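Local coordinates for protein putative epimerase (Burkholderia cenocepacia, PDB 4LW8) that probably acts as an NAD(P)-dependent epimerase, perhaps on a nucleotide sugar, in the biosynthesis of lipopolysaccharide O-antigen, at residues 19-23 / 80-86; 45-51 / 64-70; 118-122 / 174-180. All blocks are in the same frame, centred on the assembly; numbering follows the deposited sequence.

The three contacts lie within one Rossmann-type domain and illustrate how a parallel sheet and its covering helices are fitted together. Contact 1 packs strand 20-24 against the end of helix 74-84, and contact 2 pairs strands 44-49 and 65-68 at the neighbouring position of the same sheet; their centres are about 10 Å apart. Trp-46 joins them, since its backbone pairs with strand 20-24 (Ala-21 O to Trp-46 N, 2.7 Å). Contact 3, its centre about 14 Å from that of contact 1, continues the helical layer: Ala-81 CB meets Ala-120 CB at 3.9 Å. Contacts 2 and 3 do not touch. Strand 20-24 leads into the glycine-rich turn, which in this family usually binds the dinucleotide, and Thr-48 OG1 of contact 2 bonds to Gly-25 N at its start.

Contact 1: residues 19-23 / 80-86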
ATOM      1  N   ARG A  19      -7.325 -24.205  24.747  1.00 47.88           N
ATOM      2  CA  ARG A  19      -6.506 -23.458  23.792  1.00 51.78           C
ATOM      3  C   ARG A  19      -7.335 -22.979  22.601  1.00 48.14           C
ATOM      4  O   ARG A  19      -7.970 -23.777  21.914  1.00 46.58           O
ATOM      5  CB  ARG A  19      -5.342 -24.320  23.308  1.00 58.26           C
ATOM      6  CG  ARG A  19      -4.304 -23.555  22.520  1.00 62.82           C
ATOM      7  CD  ARG A  19      -3.107 -24.434  22.208  1.00 71.92           C
ATOM      8  NE  ARG A  19      -1.943 -23.643  21.815  1.00 76.75           N
ATOM      9  CZ  ARG A  19      -0.922 -24.116  21.106  1.00 77.37           C
ATOM     10  NH1 ARG A  19      -0.922 -25.381  20.698  1.00 76.10           N
ATOM     11  NH2 ARG A  19       0.096 -23.319  20.799  1.00 74.52           N
ATOM     12  N   ARG A  20      -7.322 -21.676  22.348  1.00 37.75           N
ATOM     13  CA  ARG A  20      -8.249 -21.115  21.383  1.00 38.37           C
ATOM     14  C   ARG A  20      -7.581 -20.557  20.129  1.00 35.68           C
ATOM     15  O   ARG A  20      -6.484 -19.993  20.168  1.00 32.20           O
ATOM     16  CB  ARG A  20      -9.086 -20.023  22.052  1.00 33.77           C
ATOM     17  CG  ARG A  20      -9.986 -20.559  23.164  1.00 42.54           C
ATOM     18  CD  ARG A  20     -10.401 -19.436  24.066  1.00 39.52           C
ATOM     19  NE  ARG A  20     -11.385 -19.802  25.073  1.00 41.50           N
ATOM     20  CZ  ARG A  20     -12.211 -18.913  25.608  1.00 39.42           C
ATOM     21  NH1 ARG A  20     -12.151 -17.655  25.194  1.00 37.73           N
ATOM     22  NH2 ARG A  20     -13.098 -19.268  26.523  1.00 44.28           N
ATOM     23  N   ALA A  21      -8.265 -20.732  19.007  1.00 26.99           N
ATOM     24  CA  ALA A  21      -7.877 -20.069  17.768  1.00 22.60           C
ATOM     25  C   ALA A  21      -8.985 -19.121  17.367  1.00 28.61           C
ATOM     26  O   ALA A  21     -10.157 -19.357  17.685  1.00 24.11           O
ATOM     27  CB  ALA A  21      -7.614 -21.073  16.674  1.00 27.24           C
ATOM     28  N   PHE A  22      -8.607 -18.048  16.675  1.00 22.28           N
ATOM     29  CA  PHE A  22      -9.539 -17.040  16.208  1.00 25.45           C
ATOM     30  C   PHE A  22      -9.290 -16.812  14.715  1.00 26.09           C
ATOM     31  O   PHE A  22      -8.185 -16.440  14.308  1.00 27.44           O
ATOM     32  CB  PHE A  22      -9.355 -15.749  17.014  1.00 24.75           C
ATOM     33  CG  PHE A  22     -10.330 -14.655  16.676  1.00 28.03           C
ATOM     34  CD1 PHE A  22     -11.681 -14.798  16.952  1.00 22.89           C
ATOM     35  CD2 PHE A  22      -9.882 -13.461  16.112  1.00 27.35           C
ATOM     36  CE1 PHE A  22     -12.576 -13.780  16.663  1.00 29.58           C
ATOM     37  CE2 PHE A  22     -10.774 -12.440  15.805  1.00 33.52           C
ATOM     38  CZ  PHE A  22     -12.123 -12.595  16.086  1.00 33.64           C
ATOM     39  N   VAL A  23     -10.303 -17.072  13.900  1.00 28.95           N
ATOM     40  CA  VAL A  23     -10.157 -17.014  12.442  1.00 27.49           C
ATOM     41  C   VAL A  23     -11.132 -16.026  11.852  1.00 24.00           C
ATOM     42  O   VAL A  23     -12.332 -16.214  11.968  1.00 24.18           O
ATOM     43  CB  VAL A  23     -10.404 -18.387  11.784  1.00 23.83           C
ATOM     44  CG1 VAL A  23     -10.214 -18.292  10.275  1.00 24.16           C
ATOM     45  CG2 VAL A  23      -9.480 -19.469  12.422  1.00 23.14           C
ATOM     46  N   ALA A  80     -14.787  -8.756  20.450  1.00 22.27           N
ATOM     47  CA  ALA A  80     -14.696 -10.149  20.008  1.00 23.98           C
ATOM     48  C   ALA A  80     -13.348 -10.784  20.389  1.00 32.80           C
ATOM     49  O   ALA A  80     -13.295 -11.917  20.858  1.00 36.21           O
ATOM     50  CB  ALA A  80     -14.911 -10.254  18.495  1.00 22.58           C
ATOM     51  N   ALA A  81     -12.260 -10.052  20.175  1.00 32.51           N
ATOM     52  CA  ALA A  81     -10.930 -10.560  20.489  1.00 27.47           C
ATOM     53  C   ALA A  81     -10.759 -10.788  21.978  1.00 33.15           C
ATOM     54  O   ALA A  81     -10.174 -11.791  22.406  1.00 28.55           O
ATOM     55  CB  ALA A  81      -9.868  -9.596  20.002  1.00 28.00           C
ATOM     56  N   ALA A  82     -11.248  -9.841  22.769  1.00 22.40           N
ATOM     57  CA  ALA A  82     -11.086  -9.920  24.219  1.00 29.22           C
ATOM     58  C   ALA A  82     -11.877 -11.104  24.803  1.00 26.30           C
ATOM     59  O   ALA A  82     -11.496 -11.672  25.820  1.00 33.67           O
ATOM     60  CB  ALA A  82     -11.497  -8.603  24.875  1.00 24.80           C
ATOM     61  N   ASP A  83     -12.971 -11.456  24.144  1.00 29.60           N
ATOM     62  CA  ASP A  83     -13.808 -12.595  24.525  1.00 31.91           C
ATOM     63  C   ASP A  83     -13.137 -13.895  24.066  1.00 32.22           C
ATOM     64  O   ASP A  83     -13.044 -14.859  24.820  1.00 29.91           O
ATOM     65  CB  ASP A  83     -15.200 -12.446  23.890  1.00 29.88           C
ATOM     66  CG  ASP A  83     -16.235 -13.455  24.427  1.00 29.25           C
ATOM     67  OD1 ASP A  83     -16.077 -13.985  25.542  1.00 29.33           O
ATOM     68  OD2 ASP A  83     -17.219 -13.710  23.709  1.00 30.90           O
ATOM     69  N   ALA A  84     -12.681 -13.908  22.813  1.00 29.09           N
ATOM     70  CA  ALA A  84     -12.054 -15.085  22.225  1.00 28.16           C
ATOM     71  C   ALA A  84     -10.699 -15.417  22.875  1.00 28.91           C
ATOM     72  O   ALA A  84     -10.357 -16.583  23.026  1.00 33.52           O
ATOM     73  CB  ALA A  84     -11.892 -14.893  20.709  1.00 27.31           C
ATOM     74  N   ARG A  85      -9.930 -14.392  23.236  1.00 28.60           N
ATOM     75  CA  ARG A  85      -8.620 -14.571  23.877  1.00 24.42           C
ATOM     76  C   ARG A  85      -7.721 -15.581  23.146  1.00 24.56           C
ATOM     77  O   ARG A  85      -7.193 -16.497  23.758  1.00 30.14           O
ATOM     78  CB  ARG A  85      -8.777 -15.008  25.330  1.00 30.81           C
ATOM     79  CG  ARG A  85      -9.252 -13.891  26.225  1.00 47.52           C
ATOM     80  CD  ARG A  85      -9.108 -14.220  27.699  1.00 52.40           C
ATOM     81  NE  ARG A  85      -9.966 -15.318  28.141  1.00 56.41           N
ATOM     82  CZ  ARG A  85     -11.287 -15.233  28.301  1.00 58.01           C
ATOM     83  NH1 ARG A  85     -11.941 -14.101  28.014  1.00 52.15           N
ATOM     84  NH2 ARG A  85     -11.960 -16.299  28.730  1.00 42.09           N
ATOM     85  N   PRO A  86      -7.552 -15.422  21.833  1.00 22.80           N
ATOM     86  CA  PRO A  86      -6.877 -16.506  21.116  1.00 30.50           C
ATOM     87  C   PRO A  86      -5.385 -16.639  21.401  1.00 29.34           C
ATOM     88  O   PRO A  86      -4.723 -15.645  21.680  1.00 30.10           O
ATOM     89  CB  PRO A  86      -7.088 -16.110  19.652  1.00 26.30           C
ATOM     90  CG  PRO A  86      -7.088 -14.623  19.699  1.00 25.22           C
ATOM     91  CD  PRO A  86      -7.845 -14.278  20.947  1.00 21.36           C
TER
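In this Rossmann fold helix 74-84, the beta-alpha-beta crossover between strands 65-68 and 88-91, packs against strand 20-24, where Phe-22 and Arg-20 receive its last turn and Pro-86 just beyond it. The two axes run nearly antiparallel and approach to 9.6 Å. Phe-22 supplies the apolar half. With its CG anti to the backbone N (chi1 -176°), the ring reaches the helix, where CD1 meets Ala-84 CB at 3.8 Å and CZ lies near Ala-80 CB, while Phe-22 CB rests against Pro-86 CB at 3.5 Å.

Arg-20 forms the polar half. Its extended chain passes alongside the helix end, and NH1 donates an almost straight bond (170°) to Ala-84 O at 3.0 Å, in the plane of the guanidinium but from well above the plane of the carbonyl. A second, weak bond from the same nitrogen goes to Asp-83 O. The carbonyl-rich helix end would probably stabilise this positive group, although a second guanidinium lies close by. The helix ends at Arg-85, the first residue to leave helical angles, with positive phi; Arg-20 NH1 lies 3.8 Å from Arg-85 NH2, over one face of that guanidinium, toward its rim.

Contact 2: residues 45-51 / 64-70; sequences VWGTVAP and CTLLPVD
Trp-46 and Thr-65 meet as a parallel bridge pair, with the threonine lying beside the indole and pointing the same way. Thr-65 CB sits 3.9 Å from the centroid of the five-membered ring and 13° off its normal, a CH-pi contact, and CG2 extends over the six-membered ring to touch Trp-46 CE3 at 3.7 Å. Having CG2 anti to the backbone N is what carries that methyl along the ring. Leu-67 CD1 approaches the same indole at its edge, 3.9 Å from CE3. Farther along this face Thr-48 CG2 touches Val-69 CB, and on the reverse face Val-49 CG1 packs on Leu-66 CB.

Behind these side chains runs a ladder of five backbone bonds. Among them, Leu-67 N gives a nearly linear bond (176°) to Gly-47 O at 2.8 Å, and Val-69 N reaches Val-49 O at 2.9 Å, carrying the pairing one residue past the strand, into the loop.

Outside the pair, Asp-44 accepts a hydrogen bond from Trp-46 NE1, which helps set the rotation of the indole, whose ring also touches Asp-83 and Ala-84 of helix 74-84. Thr-48 OG1 bonds to Gly-25 N, tying strand 44-49 to the start of the glycine-rich GxxGxxG turn. The chemistry is thus divided: backbone polar atoms along the facing edges satisfy one another in the five bonds, leaving the contacts on the faces mainly apolar.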
ATOM      1  N   VAL A  45     -11.902 -23.565  18.104  1.00 27.22           N
ATOM      2  CA  VAL A  45     -11.904 -22.593  17.015  1.00 25.44           C
ATOM      3  C   VAL A  45     -13.042 -21.590  17.149  1.00 28.22           C
ATOM      4  O   VAL A  45     -14.215 -21.973  17.181  1.00 30.20           O
ATOM      5  CB  VAL A  45     -11.990 -23.297  15.640  1.00 30.20           C
ATOM      6  CG1 VAL A  45     -12.051 -22.279  14.505  1.00 25.88           C
ATOM      7  CG2 VAL A  45     -10.804 -24.211  15.454  1.00 29.26           C
ATOM      8  N   TRP A  46     -12.671 -20.312  17.273  1.00 31.16           N
ATOM      9  CA  TRP A  46     -13.605 -19.177  17.225  1.00 24.78           C
ATOM     10  C   TRP A  46     -13.382 -18.429  15.919  1.00 28.01           C
ATOM     11  O   TRP A  46     -12.332 -18.563  15.309  1.00 27.09           O
ATOM     12  CB  TRP A  46     -13.397 -18.195  18.380  1.00 24.02           C
ATOM     13  CG  TRP A  46     -13.597 -18.727  19.760  1.00 23.62           C
ATOM     14  CD1 TRP A  46     -13.171 -19.930  20.255  1.00 24.77           C
ATOM     15  CD2 TRP A  46     -14.256 -18.061  20.837  1.00 24.23           C
ATOM     16  NE1 TRP A  46     -13.543 -20.059  21.567  1.00 27.55           N
ATOM     17  CE2 TRP A  46     -14.203 -18.921  21.955  1.00 32.34           C
ATOM     18  CE3 TRP A  46     -14.898 -16.825  20.964  1.00 26.75           C
ATOM     19  CZ2 TRP A  46     -14.768 -18.585  23.190  1.00 31.46           C
ATOM     20  CZ3 TRP A  46     -15.456 -16.494  22.189  1.00 28.43           C
ATOM     21  CH2 TRP A  46     -15.382 -17.370  23.286  1.00 27.97           C
ATOM     22  N   GLY A  47     -14.345 -17.624  15.490  1.00 25.41           N
ATOM     23  CA  GLY A  47     -14.137 -16.856  14.278  1.00 27.88           C
ATOM     24  C   GLY A  47     -15.216 -15.831  14.021  1.00 34.84           C
ATOM     25  O   GLY A  47     -16.223 -15.812  14.722  1.00 31.81           O
ATOM     26  N   THR A  48     -15.016 -14.982  13.012  1.00 25.96           N
ATOM     27  CA  THR A  48     -15.997 -13.949  12.714  1.00 25.98           C
ATOM     28  C   THR A  48     -16.872 -14.343  11.531  1.00 30.02           C
ATOM     29  O   THR A  48     -16.434 -15.097  10.668  1.00 26.68           O
ATOM     30  CB  THR A  48     -15.325 -12.595  12.414  1.00 31.35           C
ATOM     31  OG1 THR A  48     -14.516 -12.706  11.229  1.00 28.32           O
ATOM     32  CG2 THR A  48     -14.449 -12.168  13.594  1.00 29.27           C
ATOM     33  N   VAL A  49     -18.111 -13.849  11.538  1.00 27.30           N
ATOM     34  CA  VAL A  49     -19.026 -13.907  10.399  1.00 23.99           C
ATOM     35  C   VAL A  49     -19.612 -12.517  10.187  1.00 30.56           C
ATOM     36  O   VAL A  49     -19.604 -11.698  11.103  1.00 31.39           O
ATOM     37  CB  VAL A  49     -20.194 -14.907  10.624  1.00 37.54           C
ATOM     38  CG1 VAL A  49     -19.680 -16.328  10.758  1.00 35.07           C
ATOM     39  CG2 VAL A  49     -21.007 -14.491  11.843  1.00 26.23           C
ATOM     40  N   ALA A  50     -20.140 -12.248   8.998  1.00 27.65           N
ATOM     41  CA  ALA A  50     -20.777 -10.959   8.729  1.00 33.27           C
ATOM     42  C   ALA A  50     -22.099 -10.855   9.474  1.00 37.90           C
ATOM     43  O   ALA A  50     -22.904 -11.774   9.422  1.00 46.70           O
ATOM     44  CB  ALA A  50     -21.022 -10.778   7.217  1.00 32.10           C
ATOM     45  N   PRO A  51     -22.330  -9.727  10.156  1.00 29.73           N
ATOM     46  CA  PRO A  51     -23.616  -9.481  10.807  1.00 31.86           C
ATOM     47  C   PRO A  51     -24.762  -9.537   9.803  1.00 45.09           C
ATOM     48  O   PRO A  51     -24.585  -9.112   8.664  1.00 49.14           O
ATOM     49  CB  PRO A  51     -23.453  -8.071  11.379  1.00 31.99           C
ATOM     50  CG  PRO A  51     -21.985  -7.942  11.621  1.00 29.50           C
ATOM     51  CD  PRO A  51     -21.328  -8.699  10.500  1.00 28.50           C
ATOM     52  N   CYS A  64     -17.645 -24.735  16.130  1.00 31.96           N
ATOM     53  CA  CYS A  64     -17.001 -23.426  16.095  1.00 34.35           C
ATOM     54  C   CYS A  64     -17.845 -22.379  16.802  1.00 38.30           C
ATOM     55  O   CYS A  64     -19.070 -22.419  16.735  1.00 44.42           O
ATOM     56  CB  CYS A  64     -16.739 -22.997  14.654  1.00 34.65           C
ATOM     57  SG  CYS A  64     -15.589 -24.082  13.799  1.00 37.75           S
ATOM     58  N   THR A  65     -17.186 -21.453  17.488  1.00 36.63           N
ATOM     59  CA  THR A  65     -17.876 -20.331  18.101  1.00 26.47           C
ATOM     60  C   THR A  65     -17.832 -19.167  17.098  1.00 31.75           C
ATOM     61  O   THR A  65     -16.760 -18.676  16.768  1.00 31.24           O
ATOM     62  CB  THR A  65     -17.236 -19.924  19.441  1.00 27.92           C
ATOM     63  OG1 THR A  65     -17.287 -21.027  20.355  1.00 30.83           O
ATOM     64  CG2 THR A  65     -17.969 -18.731  20.050  1.00 27.55           C
ATOM     65  N   LEU A  66     -18.999 -18.762  16.598  1.00 28.96           N
ATOM     66  CA  LEU A  66     -19.097 -17.767  15.529  1.00 29.41           C
ATOM     67  C   LEU A  66     -19.547 -16.421  16.059  1.00 26.13           C
ATOM     68  O   LEU A  66     -20.652 -16.298  16.575  1.00 28.95           O
ATOM     69  CB  LEU A  66     -20.080 -18.244  14.453  1.00 28.33           C
ATOM     70  CG  LEU A  66     -19.785 -19.623  13.863  1.00 33.30           C
ATOM     71  CD1 LEU A  66     -20.817 -19.983  12.813  1.00 38.63           C
ATOM     72  CD2 LEU A  66     -18.409 -19.629  13.260  1.00 30.87           C
ATOM     73  N   LEU A  67     -18.708 -15.404  15.908  1.00 27.37           N
ATOM     74  CA  LEU A  67     -19.027 -14.072  16.411  1.00 27.90           C
ATOM     75  C   LEU A  67     -19.370 -13.088  15.265  1.00 29.29           C
ATOM     76  O   LEU A  67     -18.553 -12.856  14.381  1.00 27.14           O
ATOM     77  CB  LEU A  67     -17.850 -13.537  17.241  1.00 25.11           C
ATOM     78  CG  LEU A  67     -17.294 -14.407  18.389  1.00 23.84           C
ATOM     79  CD1 LEU A  67     -16.142 -13.684  19.102  1.00 22.20           C
ATOM     80  CD2 LEU A  67     -18.371 -14.790  19.386  1.00 24.60           C
ATOM     81  N   PRO A  68     -20.586 -12.518  15.269  1.00 29.44           N
ATOM     82  CA  PRO A  68     -20.903 -11.567  14.197  1.00 33.24           C
ATOM     83  C   PRO A  68     -20.120 -10.268  14.375  1.00 37.17           C
ATOM     84  O   PRO A  68     -20.394  -9.488  15.291  1.00 38.39           O
ATOM     85  CB  PRO A  68     -22.418 -11.335  14.349  1.00 28.24           C
ATOM     86  CG  PRO A  68     -22.897 -12.401  15.293  1.00 39.55           C
ATOM     87  CD  PRO A  68     -21.730 -12.736  16.165  1.00 27.17           C
ATOM     88  N   VAL A  69     -19.140 -10.060  13.505  1.00 31.88           N
ATOM     89  CA  VAL A  69     -18.267  -8.893  13.557  1.00 33.60           C
ATOM     90  C   VAL A  69     -17.987  -8.334  12.156  1.00 27.87           C
ATOM     91  O   VAL A  69     -17.546  -9.051  11.265  1.00 34.04           O
ATOM     92  CB  VAL A  69     -16.895  -9.218  14.234  1.00 29.35           C
ATOM     93  CG1 VAL A  69     -16.094  -7.969  14.357  1.00 27.35           C
ATOM     94  CG2 VAL A  69     -17.089  -9.856  15.608  1.00 33.28           C
ATOM     95  N   ASP A  70     -18.242  -7.048  11.969  1.00 29.29           N
ATOM     96  CA  ASP A  70     -17.778  -6.356  10.770  1.00 33.33           C
ATOM     97  C   ASP A  70     -16.335  -5.869  11.001  1.00 32.94           C
ATOM     98  O   ASP A  70     -16.060  -5.212  11.997  1.00 29.56           O
ATOM     99  CB  ASP A  70     -18.727  -5.203  10.432  1.00 47.21           C
ATOM    100  CG  ASP A  70     -18.146  -4.226   9.410  1.00 63.63           C
ATOM    101  OD1 ASP A  70     -17.359  -4.643   8.533  1.00 63.35           O
ATOM    102  OD2 ASP A  70     -18.498  -3.027   9.482  1.00 75.94           O
TER

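Contact 3: residues 118-122 / 174-180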
ATOM      1  N   LEU A 118      -5.442  -6.152  14.281  1.00 27.95           N
ATOM      2  CA  LEU A 118      -4.158  -6.079  14.976  1.00 21.54           C
ATOM      3  C   LEU A 118      -4.276  -5.218  16.230  1.00 25.60           C
ATOM      4  O   LEU A 118      -3.749  -5.583  17.281  1.00 27.14           O
ATOM      5  CB  LEU A 118      -3.054  -5.539  14.035  1.00 21.31           C
ATOM      6  CG  LEU A 118      -2.799  -6.423  12.803  1.00 24.91           C
ATOM      7  CD1 LEU A 118      -1.799  -5.791  11.863  1.00 26.62           C
ATOM      8  CD2 LEU A 118      -2.327  -7.836  13.192  1.00 20.55           C
ATOM      9  N   ALA A 119      -4.983  -4.089  16.136  1.00 24.35           N
ATOM     10  CA  ALA A 119      -5.192  -3.230  17.305  1.00 29.22           C
ATOM     11  C   ALA A 119      -5.941  -3.968  18.417  1.00 23.34           C
ATOM     12  O   ALA A 119      -5.632  -3.807  19.606  1.00 26.14           O
ATOM     13  CB  ALA A 119      -5.950  -1.944  16.913  1.00 20.85           C
ATOM     14  N   ALA A 120      -6.938  -4.759  18.028  1.00 23.22           N
ATOM     15  CA  ALA A 120      -7.716  -5.554  18.976  1.00 29.54           C
ATOM     16  C   ALA A 120      -6.835  -6.586  19.693  1.00 28.32           C
ATOM     17  O   ALA A 120      -6.922  -6.753  20.908  1.00 25.85           O
ATOM     18  CB  ALA A 120      -8.876  -6.244  18.263  1.00 28.02           C
ATOM     19  N   LEU A 121      -5.984  -7.273  18.936  1.00 21.55           N
ATOM     20  CA  LEU A 121      -5.119  -8.294  19.527  1.00 30.40           C
ATOM     21  C   LEU A 121      -4.061  -7.657  20.425  1.00 27.27           C
ATOM     22  O   LEU A 121      -3.762  -8.149  21.518  1.00 26.56           O
ATOM     23  CB  LEU A 121      -4.460  -9.134  18.431  1.00 24.11           C
ATOM     24  CG  LEU A 121      -5.447  -9.870  17.507  1.00 23.58           C
ATOM     25  CD1 LEU A 121      -4.716 -10.460  16.315  1.00 25.47           C
ATOM     26  CD2 LEU A 121      -6.139 -10.976  18.303  1.00 21.45           C
ATOM     27  N   SER A 122      -3.533  -6.528  19.978  1.00 28.60           N
ATOM     28  CA  SER A 122      -2.450  -5.853  20.681  1.00 30.44           C
ATOM     29  C   SER A 122      -2.914  -5.341  22.046  1.00 33.46           C
ATOM     30  O   SER A 122      -2.124  -5.201  22.979  1.00 29.89           O
ATOM     31  CB  SER A 122      -1.910  -4.707  19.810  1.00 31.90           C
ATOM     32  OG  SER A 122      -0.797  -4.079  20.418  1.00 45.14           O
ATOM     33  N   TRP A 174       2.935  -3.247  13.458  1.00 25.71           N
ATOM     34  CA  TRP A 174       2.561  -3.869  14.731  1.00 25.05           C
ATOM     35  C   TRP A 174       3.566  -4.936  15.191  1.00 28.90           C
ATOM     36  O   TRP A 174       3.323  -5.628  16.176  1.00 27.74           O
ATOM     37  CB  TRP A 174       1.149  -4.474  14.602  1.00 22.68           C
ATOM     38  CG  TRP A 174       0.130  -3.401  14.357  1.00 27.74           C
ATOM     39  CD1 TRP A 174      -0.210  -2.838  13.148  1.00 24.23           C
ATOM     40  CD2 TRP A 174      -0.645  -2.721  15.348  1.00 24.43           C
ATOM     41  NE1 TRP A 174      -1.159  -1.865  13.333  1.00 27.07           N
ATOM     42  CE2 TRP A 174      -1.445  -1.770  14.672  1.00 24.92           C
ATOM     43  CE3 TRP A 174      -0.756  -2.835  16.744  1.00 21.90           C
ATOM     44  CZ2 TRP A 174      -2.339  -0.933  15.344  1.00 23.78           C
ATOM     45  CZ3 TRP A 174      -1.640  -1.990  17.415  1.00 20.93           C
ATOM     46  CH2 TRP A 174      -2.420  -1.057  16.713  1.00 31.57           C
ATOM     47  N   ALA A 175       4.697  -5.047  14.492  1.00 24.48           N
ATOM     48  CA  ALA A 175       5.648  -6.127  14.734  1.00 29.02           C
ATOM     49  C   ALA A 175       6.247  -6.073  16.140  1.00 32.22           C
ATOM     50  O   ALA A 175       6.653  -7.097  16.677  1.00 31.68           O
ATOM     51  CB  ALA A 175       6.767  -6.105  13.694  1.00 32.16           C
ATOM     52  N   ASP A 176       6.299  -4.887  16.736  1.00 32.47           N
ATOM     53  CA  ASP A 176       6.848  -4.752  18.090  1.00 31.51           C
ATOM     54  C   ASP A 176       5.860  -5.250  19.151  1.00 33.07           C
ATOM     55  O   ASP A 176       6.220  -5.422  20.314  1.00 39.52           O
ATOM     56  CB  ASP A 176       7.235  -3.290  18.376  1.00 31.70           C
ATOM     57  CG  ASP A 176       6.073  -2.312  18.133  1.00 49.09           C
ATOM     58  OD1 ASP A 176       5.169  -2.632  17.318  1.00 44.57           O
ATOM     59  OD2 ASP A 176       6.060  -1.224  18.759  1.00 51.57           O
ATOM     60  N   ARG A 177       4.613  -5.472  18.749  1.00 32.78           N
ATOM     61  CA  ARG A 177       3.566  -5.839  19.700  1.00 33.42           C
ATOM     62  C   ARG A 177       3.021  -7.245  19.472  1.00 33.02           C
ATOM     63  O   ARG A 177       2.506  -7.866  20.398  1.00 30.42           O
ATOM     64  CB  ARG A 177       2.429  -4.808  19.647  1.00 30.87           C
ATOM     65  CG  ARG A 177       2.745  -3.534  20.460  1.00 39.59           C
ATOM     66  CD  ARG A 177       1.980  -2.313  19.953  1.00 41.03           C
ATOM     67  NE  ARG A 177       2.480  -1.837  18.662  1.00 46.74           N
ATOM     68  CZ  ARG A 177       2.024  -0.755  18.033  1.00 46.27           C
ATOM     69  NH1 ARG A 177       1.037  -0.041  18.566  1.00 42.40           N
ATOM     70  NH2 ARG A 177       2.548  -0.391  16.867  1.00 39.42           N
ATOM     71  N   LEU A 178       3.158  -7.759  18.252  1.00 29.04           N
ATOM     72  CA  LEU A 178       2.552  -9.043  17.898  1.00 32.99           C
ATOM     73  C   LEU A 178       3.485  -9.899  17.044  1.00 27.22           C
ATOM     74  O   LEU A 178       4.210  -9.373  16.205  1.00 30.50           O
ATOM     75  CB  LEU A 178       1.226  -8.824  17.149  1.00 24.38           C
ATOM     76  CG  LEU A 178       0.029  -8.138  17.835  1.00 24.20           C
ATOM     77  CD1 LEU A 178      -1.051  -7.812  16.778  1.00 19.49           C
ATOM     78  CD2 LEU A 178      -0.561  -9.030  18.911  1.00 23.27           C
ATOM     79  N   PRO A 179       3.448 -11.226  17.241  1.00 28.77           N
ATOM     80  CA  PRO A 179       4.212 -12.155  16.394  1.00 27.84           C
ATOM     81  C   PRO A 179       3.484 -12.433  15.085  1.00 29.19           C
ATOM     82  O   PRO A 179       2.582 -13.269  15.035  1.00 30.93           O
ATOM     83  CB  PRO A 179       4.304 -13.411  17.246  1.00 25.55           C
ATOM     84  CG  PRO A 179       3.063 -13.371  18.098  1.00 28.55           C
ATOM     85  CD  PRO A 179       2.757 -11.920  18.345  1.00 31.69           C
ATOM     86  N   ILE A 180       3.890 -11.738  14.030  1.00 24.98           N
ATOM     87  CA  ILE A 180       3.104 -11.698  12.796  1.00 23.63           C
ATOM     88  C   ILE A 180       3.801 -12.446  11.672  1.00 27.94           C
ATOM     89  O   ILE A 180       4.956 -12.172  11.357  1.00 26.17           O
ATOM     90  CB  ILE A 180       2.833 -10.235  12.351  1.00 27.80           C
ATOM     91  CG1 ILE A 180       1.951  -9.536  13.389  1.00 28.80           C
ATOM     92  CG2 ILE A 180       2.161 -10.184  10.945  1.00 18.73           C
ATOM     93  CD1 ILE A 180       1.830  -8.022  13.200  1.00 22.43           C
TER
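Residues 174-180 form a turn after helix 159-172, in which Trp-174 O accepts both Arg-177 N and Leu-178 N, and this turn lies against the last turn of helix 103-122, the CA atoms of Ser-122 and Arg-177 being 6.1 Å apart. Trp-174 and Leu-178 share the packing on the helix. Leu-118 CB stands 3.9 Å from the centroid of the five-membered ring of Trp-174 and only 9° off the normal, a CH-pi contact, while Leu-118 CD1 reaches Trp-174 CD1 at 3.6 Å. At the far end of the indole, CH2 meets Ala-119 CB, also at 3.6 Å.

The opposite face of the indole is flanked by the guanidinium of Arg-177, which is set over CE3 of the ring and held by a salt bridge from NE to Asp-176 OD1 at 3.1 Å. The chain bends at chi3 (-71°), which folds the group back over the tryptophan. Ser-122 CB packs on Trp-174 CZ3 at 3.6 Å.

Beside the indole, both branches of Leu-178 touch the helix, CD1 meeting Leu-118 CD2 at 3.8 Å and CD2 lying by Leu-121 CB. The arrangement is that of a Rossmann-type alpha/beta sandwich, where a helix-to-strand connection packs on the neighbouring helix of the same layer.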